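Putative phophotriesterase (Proteus mirabilis, PDB 3RHG) is a zinc-binding amidohydrolase of the phosphotriesterase family that probably hydrolyses ester bonds at a two-metal centre. Local coordinates at residues K71-D76 / Q299-N304; A141-I146 / L181-L186; H229-G234 / E251-G256. All blocks are in the same frame, centred on the assembly; numbering follows the deposited sequence. Where two conformers were deposited one is given.

Contact 1 (K71-D76 / Q299-N304)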
ATOM      1  N   LYS A  71      -9.221   9.331  20.667  1.00 29.76           N
ATOM      2  CA  LYS A  71      -8.102  10.159  21.132  1.00 25.86           C
ATOM      3  C   LYS A  71      -6.766   9.396  21.143  1.00 27.45           C
ATOM      4  O   LYS A  71      -6.730   8.158  21.289  1.00 28.88           O
ATOM      5  CB  LYS A  71      -8.401  10.801  22.492  1.00 36.58           C
ATOM      6  CG  LYS A  71      -8.897   9.844  23.534  1.00 40.43           C
ATOM      7  CD  LYS A  71      -9.515  10.579  24.742  1.00 46.17           C
ATOM      8  CE  LYS A  71      -8.465  11.240  25.605  1.00 47.35           C
ATOM      9  NZ  LYS A  71      -9.023  11.577  26.971  1.00 46.42           N
ATOM     10  N   LYS A  72      -5.680  10.141  20.963  1.00 25.79           N
ATOM     11  CA  LYS A  72      -4.353   9.556  20.816  1.00 24.95           C
ATOM     12  C   LYS A  72      -3.602   9.659  22.146  1.00 26.04           C
ATOM     13  O   LYS A  72      -3.326  10.760  22.618  1.00 29.73           O
ATOM     14  CB  LYS A  72      -3.579  10.284  19.694  1.00 21.91           C
ATOM     15  CG  LYS A  72      -4.382  10.440  18.377  1.00 23.43           C
ATOM     16  CD  LYS A  72      -4.776   9.072  17.814  1.00 23.98           C
ATOM     17  CE  LYS A  72      -5.567   9.177  16.501  1.00 20.91           C
ATOM     18  NZ  LYS A  72      -6.810   9.978  16.663  1.00 22.77           N
ATOM     19  N   PRO A  73      -3.281   8.517  22.774  1.00 25.42           N
ATOM     20  CA  PRO A  73      -2.544   8.584  24.053  1.00 28.06           C
ATOM     21  C   PRO A  73      -1.162   9.214  23.890  1.00 28.72           C
ATOM     22  O   PRO A  73      -0.440   8.908  22.925  1.00 27.20           O
ATOM     23  CB  PRO A  73      -2.405   7.111  24.463  1.00 29.09           C
ATOM     24  CG  PRO A  73      -3.526   6.412  23.735  1.00 29.56           C
ATOM     25  CD  PRO A  73      -3.648   7.136  22.415  1.00 26.19           C
ATOM     26  N   ILE A  74      -0.785  10.083  24.828  1.00 27.88           N
ATOM     27  CA  ILE A  74       0.511  10.747  24.742  1.00 29.09           C
ATOM     28  C   ILE A  74       1.703   9.772  24.634  1.00 29.39           C
ATOM     29  O   ILE A  74       2.654  10.052  23.912  1.00 29.79           O
ATOM     30  CB  ILE A  74       0.729  11.797  25.872  1.00 24.42           C
ATOM     31  CG1 ILE A  74       1.986  12.628  25.571  1.00 28.95           C
ATOM     32  CG2 ILE A  74       0.836  11.093  27.228  1.00 30.76           C
ATOM     33  CD1 ILE A  74       2.092  13.898  26.377  1.00 31.36           C
ATOM     34  N   GLU A  75       1.660   8.640  25.343  1.00 30.37           N
ATOM     35  CA  GLU A  75       2.732   7.640  25.285  0.50 31.31           C
ATOM     36  C   GLU A  75       2.943   7.160  23.848  1.00 31.35           C
ATOM     37  O   GLU A  75       4.077   6.972  23.384  1.00 31.70           O
ATOM     38  CB  GLU A  75       2.401   6.428  26.171  0.50 35.59           C
ATOM     39  CG  GLU A  75       1.562   6.734  27.416  0.50 40.40           C
ATOM     40  CD  GLU A  75       0.059   6.553  27.186  0.50 43.79           C
ATOM     41  OE1 GLU A  75      -0.672   7.562  27.256  0.50 44.27           O
ATOM     42  OE2 GLU A  75      -0.394   5.408  26.939  0.50 43.65           O
ATOM     43  N   ASP A  76       1.834   6.926  23.150  1.00 28.56           N
ATOM     44  CA  ASP A  76       1.905   6.443  21.766  1.00 28.86           C
ATOM     45  C   ASP A  76       2.463   7.517  20.840  1.00 27.18           C
ATOM     46  O   ASP A  76       3.298   7.244  19.967  1.00 27.82           O
ATOM     47  CB  ASP A  76       0.522   6.024  21.273  1.00 29.22           C
ATOM     48  CG  ASP A  76       0.022   4.751  21.939  1.00 34.41           C
ATOM     49  OD1 ASP A  76       0.837   3.839  22.188  1.00 44.37           O
ATOM     50  OD2 ASP A  76      -1.189   4.663  22.206  1.00 38.15           O
ATOM     51  N   GLN A 299      -3.898   3.734  12.706  1.00 22.27           N
ATOM     52  CA  GLN A 299      -3.334   2.756  11.784  1.00 22.80           C
ATOM     53  C   GLN A 299      -2.111   3.313  11.050  1.00 21.69           C
ATOM     54  O   GLN A 299      -1.320   2.548  10.484  1.00 22.63           O
ATOM     55  CB  GLN A 299      -4.369   2.305  10.755  1.00 21.99           C
ATOM     56  CG  GLN A 299      -4.608   3.323   9.672  1.00 22.20           C
ATOM     57  CD  GLN A 299      -5.785   2.917   8.804  1.00 24.78           C
ATOM     58  OE1 GLN A 299      -6.939   3.159   9.157  1.00 24.47           O
ATOM     59  NE2 GLN A 299      -5.495   2.283   7.670  1.00 24.70           N
ATOM     60  N   MET A 300      -1.943   4.634  11.062  1.00 20.84           N
ATOM     61  CA  MET A 300      -0.801   5.215  10.367  1.00 19.53           C
ATOM     62  C   MET A 300       0.497   5.175  11.174  1.00 22.15           C
ATOM     63  O   MET A 300       1.594   5.383  10.629  1.00 22.38           O
ATOM     64  CB  MET A 300      -1.107   6.640   9.923  1.00 21.25           C
ATOM     65  CG  MET A 300      -2.296   6.698   8.986  1.00 18.34           C
ATOM     66  SD  MET A 300      -2.771   8.351   8.483  1.00 20.54           S
ATOM     67  CE  MET A 300      -1.308   8.888   7.545  1.00 20.92           C
ATOM     68  N   TRP A 301       0.387   4.920  12.474  1.00 20.52           N
ATOM     69  CA  TRP A 301       1.582   4.829  13.303  1.00 19.52           C
ATOM     70  C   TRP A 301       2.456   3.653  12.867  1.00 22.88           C
ATOM     71  O   TRP A 301       1.931   2.575  12.548  1.00 23.83           O
ATOM     72  CB  TRP A 301       1.164   4.604  14.754  1.00 22.05           C
ATOM     73  CG  TRP A 301       0.523   5.784  15.396  1.00 23.89           C
ATOM     74  CD1 TRP A 301       0.621   7.104  15.016  1.00 23.27           C
ATOM     75  CD2 TRP A 301      -0.257   5.765  16.588  1.00 24.32           C
ATOM     76  NE1 TRP A 301      -0.076   7.897  15.901  1.00 25.44           N
ATOM     77  CE2 TRP A 301      -0.635   7.097  16.868  1.00 26.80           C
ATOM     78  CE3 TRP A 301      -0.707   4.741  17.430  1.00 27.84           C
ATOM     79  CZ2 TRP A 301      -1.432   7.433  17.971  1.00 27.26           C
ATOM     80  CZ3 TRP A 301      -1.479   5.075  18.525  1.00 24.11           C
ATOM     81  CH2 TRP A 301      -1.835   6.409  18.788  1.00 27.17           C
ATOM     82  N   ALA A 302       3.778   3.851  12.847  1.00 22.83           N
ATOM     83  CA  ALA A 302       4.709   2.766  12.507  1.00 21.63           C
ATOM     84  C   ALA A 302       4.589   1.540  13.424  1.00 24.94           C
ATOM     85  O   ALA A 302       4.740   0.401  12.964  1.00 26.68           O
ATOM     86  CB  ALA A 302       6.151   3.277  12.482  1.00 23.99           C
ATOM     87  N   LYS A 303       4.318   1.761  14.712  1.00 25.01           N
ATOM     88  CA  LYS A 303       4.161   0.652  15.660  1.00 25.19           C
ATOM     89  C   LYS A 303       2.996  -0.271  15.266  1.00 28.80           C
ATOM     90  O   LYS A 303       2.913  -1.436  15.686  1.00 31.07           O
ATOM     91  CB  LYS A 303       3.975   1.191  17.092  1.00 29.16           C
ATOM     92  CG  LYS A 303       2.688   1.992  17.301  1.00 34.73           C
ATOM     93  CD  LYS A 303       2.775   2.926  18.509  1.00 48.43           C
ATOM     94  CE  LYS A 303       2.315   2.235  19.774  1.00 58.17           C
ATOM     95  NZ  LYS A 303       3.044   0.959  19.997  1.00 64.76           N
ATOM     96  N   ASN A 304       2.087   0.265  14.467  1.00 25.81           N
ATOM     97  CA  ASN A 304       0.960  -0.525  13.973  1.00 25.37           C
ATOM     98  C   ASN A 304       1.149  -1.038  12.553  1.00 25.22           C
ATOM     99  O   ASN A 304       0.233  -1.629  11.987  1.00 28.55           O
ATOM    100  CB  ASN A 304      -0.354   0.246  14.109  1.00 26.23           C
ATOM    101  CG  ASN A 304      -0.768   0.420  15.561  1.00 27.07           C
ATOM    102  OD1 ASN A 304      -0.554  -0.474  16.388  1.00 31.05           O
ATOM    103  ND2 ASN A 304      -1.319   1.586  15.891  1.00 24.49           N
TER

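Contact 2 (A141-I146 / L181-L186)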
ATOM      1  N   ALA A 141     -16.272  37.818  13.897  1.00 27.62           N
ATOM      2  CA  ALA A 141     -16.176  36.977  15.105  1.00 27.03           C
ATOM      3  C   ALA A 141     -15.245  35.776  14.899  1.00 23.86           C
ATOM      4  O   ALA A 141     -14.404  35.460  15.768  1.00 25.15           O
ATOM      5  CB  ALA A 141     -17.574  36.500  15.575  1.00 27.81           C
ATOM      6  N   MET A 142     -15.380  35.114  13.747  1.00 23.11           N
ATOM      7  CA  MET A 142     -14.526  33.962  13.413  1.00 20.71           C
ATOM      8  C   MET A 142     -13.066  34.411  13.281  1.00 20.28           C
ATOM      9  O   MET A 142     -12.168  33.738  13.779  1.00 20.64           O
ATOM     10  CB  MET A 142     -15.012  33.258  12.128  1.00 21.56           C
ATOM     11  CG  MET A 142     -16.393  32.521  12.298  1.00 30.40           C
ATOM     12  SD  MET A 142     -16.781  31.408  10.912  1.00 31.20           S
ATOM     13  CE  MET A 142     -17.319  32.579   9.673  1.00 32.66           C
ATOM     14  N   ALA A 143     -12.848  35.552  12.624  1.00 19.45           N
ATOM     15  CA  ALA A 143     -11.495  36.081  12.448  1.00 19.37           C
ATOM     16  C   ALA A 143     -10.884  36.465  13.784  1.00 20.82           C
ATOM     17  O   ALA A 143      -9.700  36.181  14.047  1.00 20.28           O
ATOM     18  CB  ALA A 143     -11.504  37.273  11.501  1.00 19.36           C
ATOM     19  N   LYS A 144     -11.677  37.091  14.653  1.00 19.61           N
ATOM     20  CA  LYS A 144     -11.156  37.487  15.971  1.00 21.27           C
ATOM     21  C   LYS A 144     -10.748  36.249  16.774  1.00 21.60           C
ATOM     22  O   LYS A 144      -9.721  36.242  17.470  1.00 20.34           O
ATOM     23  CB  LYS A 144     -12.184  38.320  16.760  1.00 25.34           C
ATOM     24  CG  LYS A 144     -11.820  38.545  18.233  1.00 30.58           C
ATOM     25  CD  LYS A 144     -12.914  39.352  18.941  1.00 33.89           C
ATOM     26  CE  LYS A 144     -13.059  38.954  20.410  1.00 41.10           C
ATOM     27  NZ  LYS A 144     -11.812  39.178  21.212  1.00 37.58           N
ATOM     28  N   MET A 145     -11.552  35.193  16.688  1.00 21.77           N
ATOM     29  CA  MET A 145     -11.244  33.948  17.374  0.50 21.45           C
ATOM     30  C   MET A 145      -9.862  33.417  16.946  1.00 19.91           C
ATOM     31  O   MET A 145      -9.038  33.019  17.776  1.00 20.34           O
ATOM     32  CB  MET A 145     -12.360  32.936  17.090  0.50 23.29           C
ATOM     33  CG  MET A 145     -12.258  31.650  17.841  0.50 24.57           C
ATOM     34  SD  MET A 145     -11.098  30.542  17.056  0.50 28.42           S
ATOM     35  CE  MET A 145     -11.906  30.167  15.485  0.50 34.73           C
ATOM     36  N   ILE A 146      -9.618  33.395  15.636  1.00 17.90           N
ATOM     37  CA  ILE A 146      -8.337  32.895  15.135  1.00 18.36           C
ATOM     38  C   ILE A 146      -7.206  33.825  15.591  1.00 19.10           C
ATOM     39  O   ILE A 146      -6.155  33.371  16.071  1.00 18.52           O
ATOM     40  CB  ILE A 146      -8.345  32.800  13.589  1.00 18.32           C
ATOM     41  CG1 ILE A 146      -9.359  31.729  13.143  1.00 20.26           C
ATOM     42  CG2 ILE A 146      -6.898  32.481  13.044  1.00 19.01           C
ATOM     43  CD1 ILE A 146      -9.620  31.718  11.636  1.00 21.69           C
ATOM     44  N   LEU A 181     -13.372  30.506   5.268  1.00 19.90           N
ATOM     45  CA  LEU A 181     -12.199  30.873   4.482  1.00 18.72           C
ATOM     46  C   LEU A 181     -11.937  32.390   4.532  1.00 20.31           C
ATOM     47  O   LEU A 181     -10.789  32.836   4.706  1.00 19.00           O
ATOM     48  CB  LEU A 181     -12.381  30.368   3.051  1.00 22.99           C
ATOM     49  CG  LEU A 181     -11.191  30.319   2.139  1.00 28.60           C
ATOM     50  CD1 LEU A 181     -10.139  29.332   2.693  1.00 23.08           C
ATOM     51  CD2 LEU A 181     -11.671  29.916   0.726  1.00 22.57           C
ATOM     52  N   ARG A 182     -12.981  33.191   4.369  1.00 18.45           N
ATOM     53  CA  ARG A 182     -12.817  34.640   4.476  1.00 18.85           C
ATOM     54  C   ARG A 182     -12.317  35.060   5.857  1.00 18.68           C
ATOM     55  O   ARG A 182     -11.470  35.965   5.967  1.00 19.55           O
ATOM     56  CB  ARG A 182     -14.112  35.366   4.143  1.00 18.11           C
ATOM     57  CG  ARG A 182     -14.514  35.203   2.680  1.00 20.11           C
ATOM     58  CD  ARG A 182     -15.800  35.980   2.376  1.00 22.76           C
ATOM     59  NE  ARG A 182     -16.025  35.973   0.945  1.00 25.68           N
ATOM     60  CZ  ARG A 182     -16.817  35.122   0.312  1.00 30.39           C
ATOM     61  NH1 ARG A 182     -17.529  34.209   0.994  1.00 28.72           N
ATOM     62  NH2 ARG A 182     -16.901  35.193  -1.010  1.00 29.51           N
ATOM     63  N   ALA A 183     -12.867  34.453   6.915  1.00 18.35           N
ATOM     64  CA  ALA A 183     -12.393  34.756   8.267  1.00 18.53           C
ATOM     65  C   ALA A 183     -10.914  34.433   8.446  1.00 18.12           C
ATOM     66  O   ALA A 183     -10.174  35.199   9.074  1.00 18.21           O
ATOM     67  CB  ALA A 183     -13.235  34.008   9.332  1.00 19.14           C
ATOM     68  N   ALA A 184     -10.491  33.295   7.907  1.00 17.81           N
ATOM     69  CA  ALA A 184      -9.097  32.907   8.001  1.00 15.74           C
ATOM     70  C   ALA A 184      -8.223  33.946   7.290  1.00 17.41           C
ATOM     71  O   ALA A 184      -7.138  34.283   7.773  1.00 18.67           O
ATOM     72  CB  ALA A 184      -8.885  31.501   7.387  1.00 17.31           C
ATOM     73  N   ALA A 185      -8.691  34.438   6.143  1.00 17.19           N
ATOM     74  CA  ALA A 185      -7.971  35.465   5.373  1.00 20.03           C
ATOM     75  C   ALA A 185      -7.843  36.754   6.184  1.00 19.74           C
ATOM     76  O   ALA A 185      -6.758  37.326   6.295  1.00 19.54           O
ATOM     77  CB  ALA A 185      -8.708  35.736   4.035  1.00 20.33           C
ATOM     78  N   LEU A 186      -8.945  37.213   6.777  1.00 17.66           N
ATOM     79  CA  LEU A 186      -8.878  38.408   7.636  1.00 18.41           C
ATOM     80  C   LEU A 186      -7.884  38.232   8.786  1.00 19.20           C
ATOM     81  O   LEU A 186      -7.117  39.161   9.115  1.00 20.75           O
ATOM     82  CB  LEU A 186     -10.260  38.762   8.209  1.00 21.86           C
ATOM     83  CG  LEU A 186     -11.294  39.260   7.193  1.00 22.17           C
ATOM     84  CD1 LEU A 186     -12.616  39.506   7.902  1.00 29.93           C
ATOM     85  CD2 LEU A 186     -10.800  40.538   6.502  1.00 25.70           C
TER

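Contact 3 (H229-G234 / E251-G256). With ZN (zinc ion), chain C; BEZ (benzoic acid), chain D.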
ATOM      1  N   HIS A 229      -3.523  18.436   0.804  1.00 15.91           N
ATOM      2  CA  HIS A 229      -4.089  17.313   0.086  1.00 15.52           C
ATOM      3  C   HIS A 229      -4.038  17.539  -1.430  1.00 15.59           C
ATOM      4  O   HIS A 229      -4.993  17.267  -2.164  1.00 18.14           O
ATOM      5  CB  HIS A 229      -5.528  17.061   0.558  1.00 16.07           C
ATOM      6  CG  HIS A 229      -5.700  17.131   2.042  1.00 18.74           C
ATOM      7  ND1 HIS A 229      -4.753  16.658   2.925  1.00 20.14           N
ATOM      8  CD2 HIS A 229      -6.712  17.611   2.803  1.00 19.03           C
ATOM      9  CE1 HIS A 229      -5.157  16.868   4.167  1.00 18.72           C
ATOM     10  NE2 HIS A 229      -6.352  17.429   4.125  1.00 17.97           N
ATOM     11  N   SER A 230      -2.902  18.039  -1.901  1.00 16.22           N
ATOM     12  CA  SER A 230      -2.692  18.170  -3.327  1.00 15.33           C
ATOM     13  C   SER A 230      -2.371  16.806  -3.951  1.00 15.74           C
ATOM     14  O   SER A 230      -2.399  16.675  -5.177  1.00 18.06           O
ATOM     15  CB  SER A 230      -1.543  19.156  -3.597  1.00 17.58           C
ATOM     16  OG  SER A 230      -1.870  20.468  -3.138  1.00 17.93           O
ATOM     17  N   ASP A 231      -2.069  15.801  -3.119  1.00 17.11           N
ATOM     18  CA  ASP A 231      -1.571  14.518  -3.636  1.00 18.33           C
ATOM     19  C   ASP A 231      -2.496  13.888  -4.692  1.00 19.43           C
ATOM     20  O   ASP A 231      -2.021  13.430  -5.728  1.00 18.83           O
ATOM     21  CB  ASP A 231      -1.296  13.496  -2.511  1.00 17.96           C
ATOM     22  CG  ASP A 231      -0.625  14.122  -1.284  1.00 17.71           C
ATOM     23  OD1 ASP A 231       0.403  13.564  -0.846  1.00 18.69           O
ATOM     24  OD2 ASP A 231      -1.123  15.157  -0.760  1.00 17.80           O
ATOM     25  N   PRO A 232      -3.823  13.848  -4.437  1.00 17.96           N
ATOM     26  CA  PRO A 232      -4.651  13.122  -5.409  1.00 19.57           C
ATOM     27  C   PRO A 232      -4.826  13.840  -6.743  1.00 20.05           C
ATOM     28  O   PRO A 232      -5.428  13.262  -7.658  1.00 23.15           O
ATOM     29  CB  PRO A 232      -6.009  12.973  -4.686  1.00 19.40           C
ATOM     30  CG  PRO A 232      -5.677  13.141  -3.212  1.00 17.28           C
ATOM     31  CD  PRO A 232      -4.601  14.219  -3.236  1.00 18.65           C
ATOM     32  N   SER A 233      -4.337  15.081  -6.856  1.00 17.75           N
ATOM     33  CA  SER A 233      -4.338  15.756  -8.152  1.00 18.16           C
ATOM     34  C   SER A 233      -2.969  15.713  -8.830  1.00 19.37           C
ATOM     35  O   SER A 233      -2.729  16.420  -9.810  1.00 21.66           O
ATOM     36  CB  SER A 233      -4.879  17.184  -8.064  1.00 18.96           C
ATOM     37  OG  SER A 233      -4.108  18.002  -7.189  1.00 18.99           O
ATOM     38  N   GLY A 234      -2.096  14.838  -8.338  1.00 20.03           N
ATOM     39  CA  GLY A 234      -0.699  14.827  -8.821  1.00 19.22           C
ATOM     40  C   GLY A 234      -0.574  14.446 -10.303  1.00 18.96           C
ATOM     41  O   GLY A 234       0.411  14.837 -10.959  1.00 23.24           O
ATOM     42  N   GLU A 251       0.931  21.394  -1.123  1.00 16.89           N
ATOM     43  CA  GLU A 251       1.375  20.493  -0.077  1.00 15.35           C
ATOM     44  C   GLU A 251       0.931  19.070  -0.392  1.00 16.24           C
ATOM     45  O   GLU A 251      -0.276  18.796  -0.565  1.00 16.87           O
ATOM     46  CB  GLU A 251       0.795  20.935   1.265  1.00 16.99           C
ATOM     47  CG  GLU A 251       1.111  20.021   2.430  1.00 15.54           C
ATOM     48  CD  GLU A 251       0.578  20.616   3.710  1.00 18.30           C
ATOM     49  OE1 GLU A 251      -0.584  20.321   4.117  1.00 18.44           O
ATOM     50  OE2 GLU A 251       1.309  21.434   4.289  1.00 20.35           O
ATOM     51  N   PHE A 252       1.913  18.178  -0.501  1.00 16.35           N
ATOM     52  CA  PHE A 252       1.702  16.758  -0.686  1.00 16.81           C
ATOM     53  C   PHE A 252       1.848  16.176   0.689  1.00 17.52           C
ATOM     54  O   PHE A 252       2.958  15.862   1.133  1.00 18.46           O
ATOM     55  CB  PHE A 252       2.724  16.174  -1.677  1.00 16.94           C
ATOM     56  CG  PHE A 252       2.510  16.636  -3.099  1.00 17.53           C
ATOM     57  CD1 PHE A 252       1.891  15.805  -4.030  1.00 17.72           C
ATOM     58  CD2 PHE A 252       2.912  17.910  -3.497  1.00 19.57           C
ATOM     59  CE1 PHE A 252       1.677  16.239  -5.350  1.00 18.82           C
ATOM     60  CE2 PHE A 252       2.719  18.361  -4.804  1.00 19.12           C
ATOM     61  CZ  PHE A 252       2.109  17.521  -5.745  1.00 19.94           C
ATOM     62  N   ASP A 253       0.728  16.085   1.399  1.00 17.60           N
ATOM     63  CA  ASP A 253       0.764  15.707   2.800  1.00 18.02           C
ATOM     64  C   ASP A 253       0.166  14.314   3.050  1.00 18.20           C
ATOM     65  O   ASP A 253      -0.121  13.966   4.201  1.00 19.64           O
ATOM     66  CB  ASP A 253       0.024  16.765   3.640  1.00 18.66           C
ATOM     67  CG  ASP A 253      -1.315  17.134   3.051  1.00 16.23           C
ATOM     68  OD1 ASP A 253      -1.968  16.222   2.528  1.00 19.70           O
ATOM     69  OD2 ASP A 253      -1.693  18.328   3.062  1.00 17.29           O
ATOM     70  N   MET A 254       0.022  13.501   1.999  1.00 17.09           N
ATOM     71  CA  MET A 254      -0.564  12.156   2.160  1.00 17.27           C
ATOM     72  C   MET A 254       0.480  11.113   1.810  1.00 17.68           C
ATOM     73  O   MET A 254       0.166   9.998   1.394  1.00 17.91           O
ATOM     74  CB  MET A 254      -1.811  12.006   1.294  1.00 19.64           C
ATOM     75  CG  MET A 254      -2.861  13.035   1.655  1.00 18.55           C
ATOM     76  SD  MET A 254      -4.157  13.252   0.405  1.00 21.60           S
ATOM     77  CE  MET A 254      -4.985  11.676   0.472  1.00 23.36           C
ATOM     78  N   ILE A 255       1.748  11.481   1.986  1.00 17.34           N
ATOM     79  CA  ILE A 255       2.812  10.599   1.529  1.00 18.81           C
ATOM     80  C   ILE A 255       2.920   9.409   2.452  1.00 19.29           C
ATOM     81  O   ILE A 255       3.165   9.571   3.652  1.00 19.83           O
ATOM     82  CB  ILE A 255       4.152  11.375   1.416  1.00 18.59           C
ATOM     83  CG1 ILE A 255       4.029  12.422   0.304  1.00 18.63           C
ATOM     84  CG2 ILE A 255       5.344  10.413   1.120  1.00 21.24           C
ATOM     85  CD1 ILE A 255       5.214  13.373   0.223  1.00 20.83           C
ATOM     86  N   GLY A 256       2.738   8.212   1.888  1.00 20.68           N
ATOM     87  CA  GLY A 256       2.690   6.993   2.678  1.00 22.11           C
ATOM     88  C   GLY A 256       1.371   6.754   3.403  1.00 21.64           C
ATOM     89  O   GLY A 256       1.298   5.901   4.309  1.00 21.50           O
TER
HETATM   90 ZN    ZN C 368      -7.572  17.873   5.695  1.00 22.50          ZN
HETATM   91  C   BEZ D 369     -10.296  13.501   2.988  1.00 36.16           C
HETATM   92  O1  BEZ D 369     -10.538  14.622   2.491  1.00 38.65           O
HETATM   93  O2  BEZ D 369     -11.238  12.701   3.200  1.00 40.04           O
HETATM   94  C1  BEZ D 369      -8.896  13.102   3.330  1.00 28.24           C
HETATM   95  C2  BEZ D 369      -7.846  14.020   3.241  1.00 30.56           C
HETATM   96  C3  BEZ D 369      -6.551  13.629   3.579  1.00 29.17           C
HETATM   97  C4  BEZ D 369      -6.300  12.325   3.982  1.00 28.43           C
HETATM   98  C5  BEZ D 369      -7.348  11.411   4.056  1.00 27.32           C
HETATM   99  C6  BEZ D 369      -8.649  11.792   3.737  1.00 30.20           C

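Contact 1 (K71-D76 / Q299-N304)
Trp301 reaches from the loop that follows the last barrel strand, 289-291, to the start of helix 74-86, so the contact ties that loop to the N-terminal end of the helix in this phosphotriesterase-family (beta/alpha)8 barrel. The second segment arrives in a short 3-10 turn, where the amide of Gln299 is held by Asn68 and Leu58 and the side chain of Met300 lies on Leu257. Trp301 then turns its ring toward the helix, its CG beside the backbone N (chi1 -70°), and presents the six-membered end. Trp301 CH2 is 3.4 Å from Asp76 CB, and the Asp76 carboxylate is inclined 47° to the ring. At the ring's rim Pro73 CD, near the plane, comes to 4.1 Å from Trp301 CH2. Pro73 is the N-cap residue of the helix, and its ring offers a rigid apolar surface to the indole. The alkyl part of Lys72 also serves as hydrocarbon, CD lying 3.7 Å from Trp301 CZ2, while bends at chi2 and chi4 carry its NZ off to the carbonyls of Asp70 and Asn28. The backbone N atoms of Ala302 and Lys303 are both bound by the carboxylate of Glu80, one helical turn beyond Asp76. Lys303 closes the contact with a long, bent chain: its CE stands 3.3 Å from Asp76 OD1, whereas NZ stays 4.2 Å from that same oxygen, beyond salt-bridge range.

Contact 2 (A141-I146 / L181-L186)
Ala183 CB is a small bump pressed against the turn of helix 139-151 formed by Met142 and Ala143. It meets Met142 CB at 3.4 Å, tighter than usual for two carbons, and lies 3.7 Å from the backbone N of Ala143, so the methyl sits down on main chain as well as on side chain. Alanine suits this place because its single methyl lets the backbones come close: the CA atoms of Ala143 and Ala183 are 4.5 Å apart. The opposing bump is Ala143 CB, which drops between residues one turn apart on helix 175-188, with the carbonyl O of Ala183 at one side and Leu186 CB, 3.8 Å away, at the other. These two helices follow successive strands of the (beta/alpha)8 barrel, 118-123 and 163-168, and belong to the outer layer around the parallel sheet. Their short segments approach to 7.9 Å between axes and cross at -49°. Farther along, Ile146 supplies a longer projection. With its CG1 beside the backbone N (chi1 -66°) and the chain extended beyond (chi2 170°), it carries CD1 over to helix 175-188, 3.9 Å from Ala184 CA. The CB of Ala184 points away from helix 139-151, so the methyl of Ile146 rests on the backbone of Ala184, nearest its CA, more than on its methyl. Ile146 and Ala184 both also touch Ile164 of strand 163-168, where the helix pair meets the sheet. Toward the start of helix 139-151, Ile139 touches Ala183 and Leu186, and Met142, which meets Ala183 through its CB, also touches Leu125 with its side chain.

Contact 3 (H229-G234 / E251-G256)
His229 and Asp253 meet with the imidazole and carboxylate planes 70° apart, each end of the carboxylate taking one N-H of the same residue. His229 ND1 donates to Asp253 OD1 (2.8 Å), tilted slightly from the imidazole plane, and His229 N donates to Asp253 OD2 (2.9 Å); both oxygens are met on their syn sides. Asp253 reaches this grip with CG between its backbone N and carbonyl carbon (chi1 47°). On the far side of the imidazole, His229 NE2 binds zinc at 2.0 Å, a site completed in part by His199 and Glu166. Benzoic acid lies over one ring face, its C3 over the ring centre and 3.5 Å above the His229 plane. Asp231 reaches from residues 229-234 to the other segment: its OD1 accepts from Met254 N at 2.9 Å, from above the carboxylate plane, and its OD2 takes a weak bond from Asp253 N. Met254, its SD against Pro232 CD (3.8 Å), bends its CE toward the ring of benzoic acid. This is the C-terminal, catalytic end of the barrel. Histidine suits the place because it can donate from one nitrogen and bind metal with the other, so Asp253 acts as a second-shell carboxylate that fixes the rotation of the imidazole and probably makes NE2 a stronger electron-pair donor to zinc.

How the contacts relate
All three contacts belong to one (beta/alpha)8 barrel, whose eight parallel strands run in chain order. Contact 1 joins segments 223 residues apart at their closest ends, and contacts 2 and 3 are nested inside the loop it closes, one after the other. Contact 2 packs helices 139-151 and 175-188, about 32 Å from contact 1 between centres and on the other side of the chain's centre. Contact 3, at the ends of strands 225-227 and 249-252, lies about 22 Å from contact 1 and 26 Å from contact 2, again between centres. Thus contact 3 supplies a zinc ligand and two residues of the benzoic acid pocket, contact 1 lies farther out, its Lys72 side chain about 11 Å from a zinc ion, and contact 2 is helix packing in the outer layer.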